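Local coordinates for halocarboxylic acid dehalogenase DehI (Pseudomonas putida, PDB 3BJX), which probably hydrolyses the carbon-halogen bond of 2-haloalkanoic acids, releasing halide, as a group I alpha-haloacid dehalogenase, at residues A[141-146]-A[272-277]; A[65-70]-A[254-259]. All coordinates share one frame; numbering follows the deposited sequence.

Contact 1 of 2, residues A[141-146]-A[272-277]; sequences ESMQMR and GLTGVL
A water molecule joins Q144 to T274, its oxygen 2.6 Å from T274 O, to which it donates, while it accepts from Q144 NE2. It sits where helix 112-143, ended by a Schellman motif with M145 at positive phi as C-prime residue, meets the flank of helix 267-299. Both signature bonds are made, R146 N to E141 O and M145 N to S142 O at 2.9 Å. The same turn brings R146 back to E141, whose OE2 accepts from R146 NE at 2.6 Å, in the guanidinium plane and nearly straight (174°), although from above the carboxylate plane; R248 grips OE2 as well. R146 reaches D194 of the second subunit.

The direct contacts across the interface are van der Waals. Selenomethionine M143 leaves its backbone with CG opposite N (chi1 -179°), which rests CG on L277 CD1 at 3.8 Å; bends at chi2 and chi3 then bring CE to L273, whose side chain M143 crosses at about a right angle. T274 OG1, bonded to L270 O in its own helix, lies beside M143 CG, while its methyl CG2 faces the Q144 amide end. Packing is tightest at the selenomethionine methyl, where CE stands 3.3 Å from L273 CD2.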
ATOM      1  N   GLU A 141       7.116  -7.988   6.099  1.00 18.79           N
ATOM      2  CA  GLU A 141       6.641  -8.618   7.319  1.00 18.91           C
ATOM      3  C   GLU A 141       7.579  -8.399   8.519  1.00 17.58           C
ATOM      4  O   GLU A 141       7.127  -8.073   9.629  1.00 15.22           O
ATOM      5  CB  GLU A 141       6.412 -10.101   7.020  1.00 21.98           C
ATOM      6  CG  GLU A 141       5.223 -10.752   7.693  1.00 24.02           C
ATOM      7  CD  GLU A 141       3.924  -9.974   7.601  1.00 24.67           C
ATOM      8  OE1 GLU A 141       3.637  -9.337   6.572  1.00 25.63           O
ATOM      9  OE2 GLU A 141       3.166 -10.032   8.582  1.00 24.66           O
ATOM     10  N   SER A 142       8.887  -8.552   8.296  1.00 18.99           N
ATOM     11  CA  SER A 142       9.885  -8.334   9.347  1.00 18.24           C
ATOM     12  C   SER A 142      10.064  -6.842   9.677  1.00 20.49           C
ATOM     13  O   SER A 142      10.217  -6.455  10.851  1.00 17.87           O
ATOM     14  CB  SER A 142      11.220  -8.999   8.998  1.00 17.55           C
ATOM     15  OG  SER A 142      11.708  -8.570   7.737  1.00 18.81           O
HETATM   16  N   MSE A 143      10.035  -6.009   8.636  1.00 23.00           N
HETATM   17  CA  MSE A 143       9.958  -4.559   8.797  1.00 26.13           C
HETATM   18  C   MSE A 143       8.868  -4.174   9.787  1.00 24.93           C
HETATM   19  O   MSE A 143       9.043  -3.267  10.589  1.00 25.63           O
HETATM   20  CB  MSE A 143       9.679  -3.893   7.451  1.00 31.40           C
HETATM   21  CG  MSE A 143       9.602  -2.382   7.489  1.00 37.43           C
HETATM   22 SE   MSE A 143      11.218  -1.581   8.271  1.00 46.37          SE
HETATM   23  CE  MSE A 143      12.566  -2.504   7.188  1.00 43.80           C
ATOM     24  N   GLN A 144       7.746  -4.881   9.728  1.00 23.45           N
ATOM     25  CA  GLN A 144       6.634  -4.650  10.650  1.00 23.48           C
ATOM     26  C   GLN A 144       6.613  -5.528  11.936  1.00 23.60           C
ATOM     27  O   GLN A 144       5.577  -5.668  12.562  1.00 21.99           O
ATOM     28  CB  GLN A 144       5.299  -4.722   9.895  1.00 21.09           C
ATOM     29  CG  GLN A 144       5.137  -3.635   8.849  1.00 19.56           C
ATOM     30  CD  GLN A 144       3.834  -3.796   8.089  1.00 20.28           C
ATOM     31  OE1 GLN A 144       2.883  -4.354   8.618  1.00 19.83           O
ATOM     32  NE2 GLN A 144       3.785  -3.310   6.843  1.00 17.65           N
HETATM   33  N   MSE A 145       7.759  -6.088  12.326  1.00 26.40           N
HETATM   34  CA  MSE A 145       7.897  -6.847  13.591  1.00 29.94           C
HETATM   35  C   MSE A 145       6.982  -8.091  13.720  1.00 26.44           C
HETATM   36  O   MSE A 145       6.418  -8.379  14.794  1.00 23.00           O
HETATM   37  CB  MSE A 145       7.670  -5.919  14.793  1.00 36.38           C
HETATM   38  CG  MSE A 145       8.303  -4.554  14.665  1.00 44.56           C
HETATM   39 SE   MSE A 145      10.180  -4.644  15.101  1.00 55.18          SE
HETATM   40  CE  MSE A 145      10.068  -5.136  17.002  1.00 51.29           C
ATOM     41  N   ARG A 146       6.813  -8.796  12.613  1.00 23.99           N
ATOM     42  CA  ARG A 146       6.116 -10.071  12.620  1.00 22.87           C
ATOM     43  C   ARG A 146       7.091 -11.132  12.134  1.00 21.61           C
ATOM     44  O   ARG A 146       8.021 -10.818  11.378  1.00 21.52           O
ATOM     45  CB  ARG A 146       4.795 -10.014  11.820  1.00 22.93           C
ATOM     46  CG  ARG A 146       3.654  -9.316  12.601  1.00 21.60           C
ATOM     47  CD  ARG A 146       2.295  -9.382  11.880  1.00 21.20           C
ATOM     48  NE  ARG A 146       2.298  -8.641  10.623  1.00 17.99           N
ATOM     49  CZ  ARG A 146       1.912  -7.376  10.468  1.00 16.25           C
ATOM     50  NH1 ARG A 146       1.465  -6.661  11.500  1.00 12.74           N
ATOM     51  NH2 ARG A 146       1.976  -6.821   9.254  1.00 13.81           N
ATOM     52  N   GLY A 272       9.076   5.412   5.590  1.00 17.70           N
ATOM     53  CA  GLY A 272       8.961   5.424   4.121  1.00 15.80           C
ATOM     54  C   GLY A 272       9.231   4.035   3.591  1.00 15.71           C
ATOM     55  O   GLY A 272       8.529   3.531   2.723  1.00 14.93           O
ATOM     56  N   LEU A 273      10.264   3.422   4.144  1.00 15.09           N
ATOM     57  CA  LEU A 273      10.587   2.032   3.908  1.00 17.69           C
ATOM     58  C   LEU A 273       9.400   1.068   4.222  1.00 16.12           C
ATOM     59  O   LEU A 273       9.110   0.151   3.433  1.00 14.67           O
ATOM     60  CB  LEU A 273      11.800   1.681   4.767  1.00 18.13           C
ATOM     61  CG  LEU A 273      12.324   0.266   4.684  1.00 20.98           C
ATOM     62  CD1 LEU A 273      12.623  -0.045   3.239  1.00 20.55           C
ATOM     63  CD2 LEU A 273      13.592   0.165   5.561  1.00 21.39           C
ATOM     64  N   THR A 274       8.749   1.276   5.366  1.00 14.16           N
ATOM     65  CA  THR A 274       7.581   0.475   5.756  1.00 15.73           C
ATOM     66  C   THR A 274       6.480   0.622   4.727  1.00 15.32           C
ATOM     67  O   THR A 274       5.897  -0.387   4.319  1.00 19.07           O
ATOM     68  CB  THR A 274       7.006   0.890   7.132  1.00 15.16           C
ATOM     69  OG1 THR A 274       8.004   0.722   8.140  1.00 13.53           O
ATOM     70  CG2 THR A 274       5.762   0.076   7.496  1.00 13.32           C
ATOM     71  N   GLY A 275       6.200   1.866   4.329  1.00 13.23           N
ATOM     72  CA  GLY A 275       5.151   2.195   3.352  1.00 10.45           C
ATOM     73  C   GLY A 275       5.485   1.675   1.965  1.00  9.95           C
ATOM     74  O   GLY A 275       4.608   1.234   1.234  1.00 10.15           O
ATOM     75  N   VAL A 276       6.762   1.705   1.618  1.00  9.58           N
ATOM     76  CA  VAL A 276       7.237   1.227   0.316  1.00 10.71           C
ATOM     77  C   VAL A 276       7.072  -0.297   0.186  1.00 12.18           C
ATOM     78  O   VAL A 276       6.585  -0.793  -0.838  1.00 13.20           O
ATOM     79  CB  VAL A 276       8.707   1.673   0.066  1.00  8.76           C
ATOM     80  CG1 VAL A 276       9.342   0.915  -1.079  1.00  9.32           C
ATOM     81  CG2 VAL A 276       8.759   3.144  -0.237  1.00  7.06           C
ATOM     82  N   LEU A 277       7.432  -1.018   1.246  1.00 13.85           N
ATOM     83  CA  LEU A 277       7.275  -2.481   1.306  1.00 14.12           C
ATOM     84  C   LEU A 277       5.816  -2.926   1.247  1.00 14.36           C
ATOM     85  O   LEU A 277       5.478  -3.829   0.475  1.00 15.81           O
ATOM     86  CB  LEU A 277       7.981  -3.057   2.536  1.00 12.46           C
ATOM     87  CG  LEU A 277       9.512  -3.052   2.382  1.00 12.21           C
ATOM     88  CD1 LEU A 277      10.190  -2.996   3.736  1.00 11.15           C
ATOM     89  CD2 LEU A 277      10.016  -4.246   1.515  1.00 11.16           C
TER
HETATM   90  O   HOH W   1       6.257  -2.735   5.412  1.00 19.04           O

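Contact 2 of 2, residues A[65-70]-A[254-259]; sequences PLAWRR and AGVQRS. With SO4 (sulfate ion), chain G.
The irregular segment 254-259 passes alongside helix 63-71, with G255 CA 5.5 Å from A67 CA and A254 CA about equally close, 5.4 Å from R70 CA. G255 takes a positive phi of 70°, a conformation that suits a glycine. Near R70, A254 CA directs its hydrogen at R70 O over 3.5 Å. S71, the next residue, bonds both G255 N and A67 O through OG, tying the loop to the helix backbone.

V256 supplies the apolar part. Its CG1 lies between the backbone N and the carbonyl carbon (chi1 46°), which sets that methyl against A67 CB at 4.0 Å and leaves CG2 to meet L66 CD2, the two side chains crossing at about a right angle. Y63 of the same helix also touches V256.

R70 points toward the loop, CB lying 3.5 Å from G255 O, then bends at chi2 and chi3 to carry its guanidinium outward. NH2 forms a salt bridge with E260 and gives a hydrogen to a water at 2.8 Å, which in turn donates to G255 O. From the other branch, NH1 binds SO4 O4 at 3.1 Å, the ion approaching the guanidinium edge through its O3. R69 joins from the neighbouring position, its NH1 donating to SO4 O1 at 3.0 Å.

With an alanine in place of R70, E260 would probably be left without its salt-bridge mate and the sulfate held less firmly, R69 remaining.

The whole is helix 63-71 packed on a connecting loop of an all-alpha fold, carrying at its margin a two-arginine anion site whose sulfate probably came from the crystallisation liquor.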
ATOM      1  N   PRO A  65      21.405  -3.832   0.567  1.00 21.51           N
ATOM      2  CA  PRO A  65      22.503  -4.789   0.693  1.00 21.82           C
ATOM      3  C   PRO A  65      22.371  -5.693   1.920  1.00 22.50           C
ATOM      4  O   PRO A  65      22.619  -6.911   1.817  1.00 21.21           O
ATOM      5  CB  PRO A  65      23.735  -3.888   0.806  1.00 21.89           C
ATOM      6  CG  PRO A  65      23.341  -2.660   0.021  1.00 21.33           C
ATOM      7  CD  PRO A  65      21.908  -2.455   0.419  1.00 21.23           C
ATOM      8  N   LEU A  66      21.983  -5.096   3.057  1.00 21.57           N
ATOM      9  CA  LEU A  66      21.793  -5.825   4.299  1.00 21.16           C
ATOM     10  C   LEU A  66      20.576  -6.734   4.212  1.00 20.88           C
ATOM     11  O   LEU A  66      20.702  -7.937   4.428  1.00 20.70           O
ATOM     12  CB  LEU A  66      21.667  -4.865   5.484  1.00 21.53           C
ATOM     13  CG  LEU A  66      21.250  -5.486   6.824  1.00 20.48           C
ATOM     14  CD1 LEU A  66      22.410  -6.185   7.533  1.00 19.82           C
ATOM     15  CD2 LEU A  66      20.628  -4.410   7.703  1.00 21.49           C
ATOM     16  N   ALA A  67      19.412  -6.157   3.888  1.00 20.12           N
ATOM     17  CA  ALA A  67      18.180  -6.913   3.669  1.00 19.20           C
ATOM     18  C   ALA A  67      18.350  -8.111   2.734  1.00 20.57           C
ATOM     19  O   ALA A  67      17.895  -9.216   3.035  1.00 22.57           O
ATOM     20  CB  ALA A  67      17.086  -6.012   3.169  1.00 18.95           C
ATOM     21  N   TRP A  68      19.013  -7.921   1.608  1.00 20.57           N
ATOM     22  CA  TRP A  68      19.262  -9.058   0.717  1.00 21.75           C
ATOM     23  C   TRP A  68      20.179 -10.140   1.317  1.00 23.48           C
ATOM     24  O   TRP A  68      19.932 -11.339   1.153  1.00 24.41           O
ATOM     25  CB  TRP A  68      19.810  -8.586  -0.631  1.00 20.03           C
ATOM     26  CG  TRP A  68      20.222  -9.717  -1.490  1.00 19.00           C
ATOM     27  CD1 TRP A  68      21.484 -10.031  -1.876  1.00 19.05           C
ATOM     28  CD2 TRP A  68      19.364 -10.727  -2.043  1.00 19.71           C
ATOM     29  NE1 TRP A  68      21.471 -11.178  -2.648  1.00 19.24           N
ATOM     30  CE2 TRP A  68      20.176 -11.614  -2.766  1.00 19.22           C
ATOM     31  CE3 TRP A  68      17.982 -10.958  -2.006  1.00 19.25           C
ATOM     32  CZ2 TRP A  68      19.655 -12.697  -3.447  1.00 18.83           C
ATOM     33  CZ3 TRP A  68      17.479 -12.045  -2.673  1.00 18.97           C
ATOM     34  CH2 TRP A  68      18.307 -12.896  -3.384  1.00 18.87           C
ATOM     35  N   ARG A  69      21.232  -9.709   2.013  1.00 26.04           N
ATOM     36  CA  ARG A  69      22.207 -10.603   2.644  1.00 27.49           C
ATOM     37  C   ARG A  69      21.542 -11.554   3.650  1.00 26.80           C
ATOM     38  O   ARG A  69      21.971 -12.691   3.830  1.00 27.62           O
ATOM     39  CB  ARG A  69      23.278  -9.749   3.326  1.00 28.61           C
ATOM     40  CG  ARG A  69      24.348 -10.493   4.140  1.00 30.85           C
ATOM     41  CD  ARG A  69      25.306  -9.512   4.825  1.00 31.05           C
ATOM     42  NE  ARG A  69      25.657  -8.410   3.927  1.00 33.25           N
ATOM     43  CZ  ARG A  69      25.588  -7.114   4.232  1.00 34.02           C
ATOM     44  NH1 ARG A  69      25.219  -6.707   5.446  1.00 34.04           N
ATOM     45  NH2 ARG A  69      25.920  -6.218   3.312  1.00 34.78           N
ATOM     46  N   ARG A  70      20.477 -11.087   4.279  1.00 25.63           N
ATOM     47  CA  ARG A  70      19.799 -11.843   5.319  1.00 26.26           C
ATOM     48  C   ARG A  70      18.673 -12.754   4.776  1.00 26.46           C
ATOM     49  O   ARG A  70      18.207 -13.653   5.478  1.00 27.37           O
ATOM     50  CB  ARG A  70      19.269 -10.877   6.378  1.00 26.72           C
ATOM     51  CG  ARG A  70      20.280  -9.806   6.766  1.00 27.48           C
ATOM     52  CD  ARG A  70      21.181 -10.269   7.888  1.00 28.64           C
ATOM     53  NE  ARG A  70      20.440 -10.124   9.123  1.00 29.91           N
ATOM     54  CZ  ARG A  70      20.739  -9.292  10.110  1.00 30.37           C
ATOM     55  NH1 ARG A  70      21.831  -8.532  10.084  1.00 29.44           N
ATOM     56  NH2 ARG A  70      19.929  -9.258  11.152  1.00 31.47           N
ATOM     57  N   ALA A 254      14.767 -14.611   7.067  1.00 26.74           N
ATOM     58  CA  ALA A 254      14.748 -13.718   5.937  1.00 24.87           C
ATOM     59  C   ALA A 254      14.375 -12.356   6.484  1.00 24.82           C
ATOM     60  O   ALA A 254      13.931 -12.236   7.640  1.00 24.30           O
ATOM     61  CB  ALA A 254      13.742 -14.188   4.915  1.00 25.40           C
ATOM     62  N   GLY A 255      14.583 -11.323   5.676  1.00 23.57           N
ATOM     63  CA  GLY A 255      14.229  -9.964   6.077  1.00 25.30           C
ATOM     64  C   GLY A 255      15.115  -9.415   7.172  1.00 25.22           C
ATOM     65  O   GLY A 255      16.124 -10.026   7.525  1.00 24.78           O
ATOM     66  N   VAL A 256      14.745  -8.241   7.681  1.00 26.42           N
ATOM     67  CA  VAL A 256      15.430  -7.594   8.815  1.00 26.65           C
ATOM     68  C   VAL A 256      14.412  -6.760   9.605  1.00 27.40           C
ATOM     69  O   VAL A 256      13.645  -5.972   9.033  1.00 26.95           O
ATOM     70  CB  VAL A 256      16.770  -6.821   8.393  1.00 26.73           C
ATOM     71  CG1 VAL A 256      16.599  -5.959   7.163  1.00 25.95           C
ATOM     72  CG2 VAL A 256      17.366  -6.014   9.541  1.00 26.37           C
ATOM     73  N   GLN A 257      14.368  -6.994  10.917  1.00 29.77           N
ATOM     74  CA  GLN A 257      13.356  -6.391  11.796  1.00 31.08           C
ATOM     75  C   GLN A 257      13.639  -4.901  11.928  1.00 31.89           C
ATOM     76  O   GLN A 257      14.804  -4.490  11.858  1.00 33.57           O
ATOM     77  CB  GLN A 257      13.351  -7.067  13.167  1.00 32.78           C
ATOM     78  CG  GLN A 257      13.224  -8.600  13.138  1.00 35.33           C
ATOM     79  CD  GLN A 257      11.780  -9.100  13.257  1.00 37.05           C
ATOM     80  OE1 GLN A 257      11.083  -8.784  14.232  1.00 37.60           O
ATOM     81  NE2 GLN A 257      11.337  -9.912  12.283  1.00 36.46           N
ATOM     82  N   ARG A 258      12.587  -4.101  12.103  1.00 31.63           N
ATOM     83  CA  ARG A 258      12.710  -2.643  12.169  1.00 33.70           C
ATOM     84  C   ARG A 258      13.521  -2.144  13.368  1.00 34.69           C
ATOM     85  O   ARG A 258      14.148  -1.080  13.297  1.00 34.35           O
ATOM     86  CB  ARG A 258      11.332  -1.982  12.150  1.00 33.70           C
ATOM     87  CG  ARG A 258      11.298  -0.545  12.636  1.00 34.41           C
ATOM     88  CD  ARG A 258       9.930   0.102  12.411  1.00 36.83           C
ATOM     89  NE  ARG A 258       8.819  -0.599  13.067  1.00 38.48           N
ATOM     90  CZ  ARG A 258       8.545  -0.535  14.367  1.00 39.83           C
ATOM     91  NH1 ARG A 258       9.313   0.185  15.195  1.00 41.16           N
ATOM     92  NH2 ARG A 258       7.507  -1.206  14.850  1.00 40.45           N
ATOM     93  N   SER A 259      13.493  -2.902  14.463  1.00 35.34           N
ATOM     94  CA  SER A 259      14.311  -2.593  15.626  1.00 37.11           C
ATOM     95  C   SER A 259      15.813  -2.595  15.286  1.00 38.51           C
ATOM     96  O   SER A 259      16.586  -1.791  15.823  1.00 38.67           O
ATOM     97  CB  SER A 259      14.006  -3.560  16.782  1.00 37.30           C
ATOM     98  OG  SER A 259      14.068  -4.920  16.374  1.00 37.03           O
TER
HETATM   99  S   SO4 G 299      25.358  -8.856   9.024  1.00 76.62           S
HETATM  100  O1  SO4 G 299      25.996  -8.126   7.929  1.00 76.37           O
HETATM  101  O2  SO4 G 299      26.321  -9.765   9.649  1.00 75.89           O
HETATM  102  O3  SO4 G 299      24.840  -7.905  10.010  1.00 75.88           O
HETATM  103  O4  SO4 G 299      24.251  -9.641   8.478  1.00 76.73           O
HETATM  104  O   HOH W   2      17.766 -10.523   9.944  1.00 25.48           O

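Overall arrangement
The two contacts lie on the same side of the chain's centre, 11 Å apart between centres, and touch where S142 and M143 of contact 1 pack against G255 to R258 of contact 2. Helix 63-71 serves both: its Y63 reaches M143, L273 and L277 as well as V256, while L139 of helix 112-143 touches A67 and L277. Contact 1 joins two helices, all five of its touching residues buried, and relies on apolar packing with one water bridge; its helix-ending loop binds the second subunit through R146. Contact 2 sets a helix against a loop, buried around G255 and V256 but opening at R69 and R70, where charge dominates. R258 and S259 also pack on the second subunit.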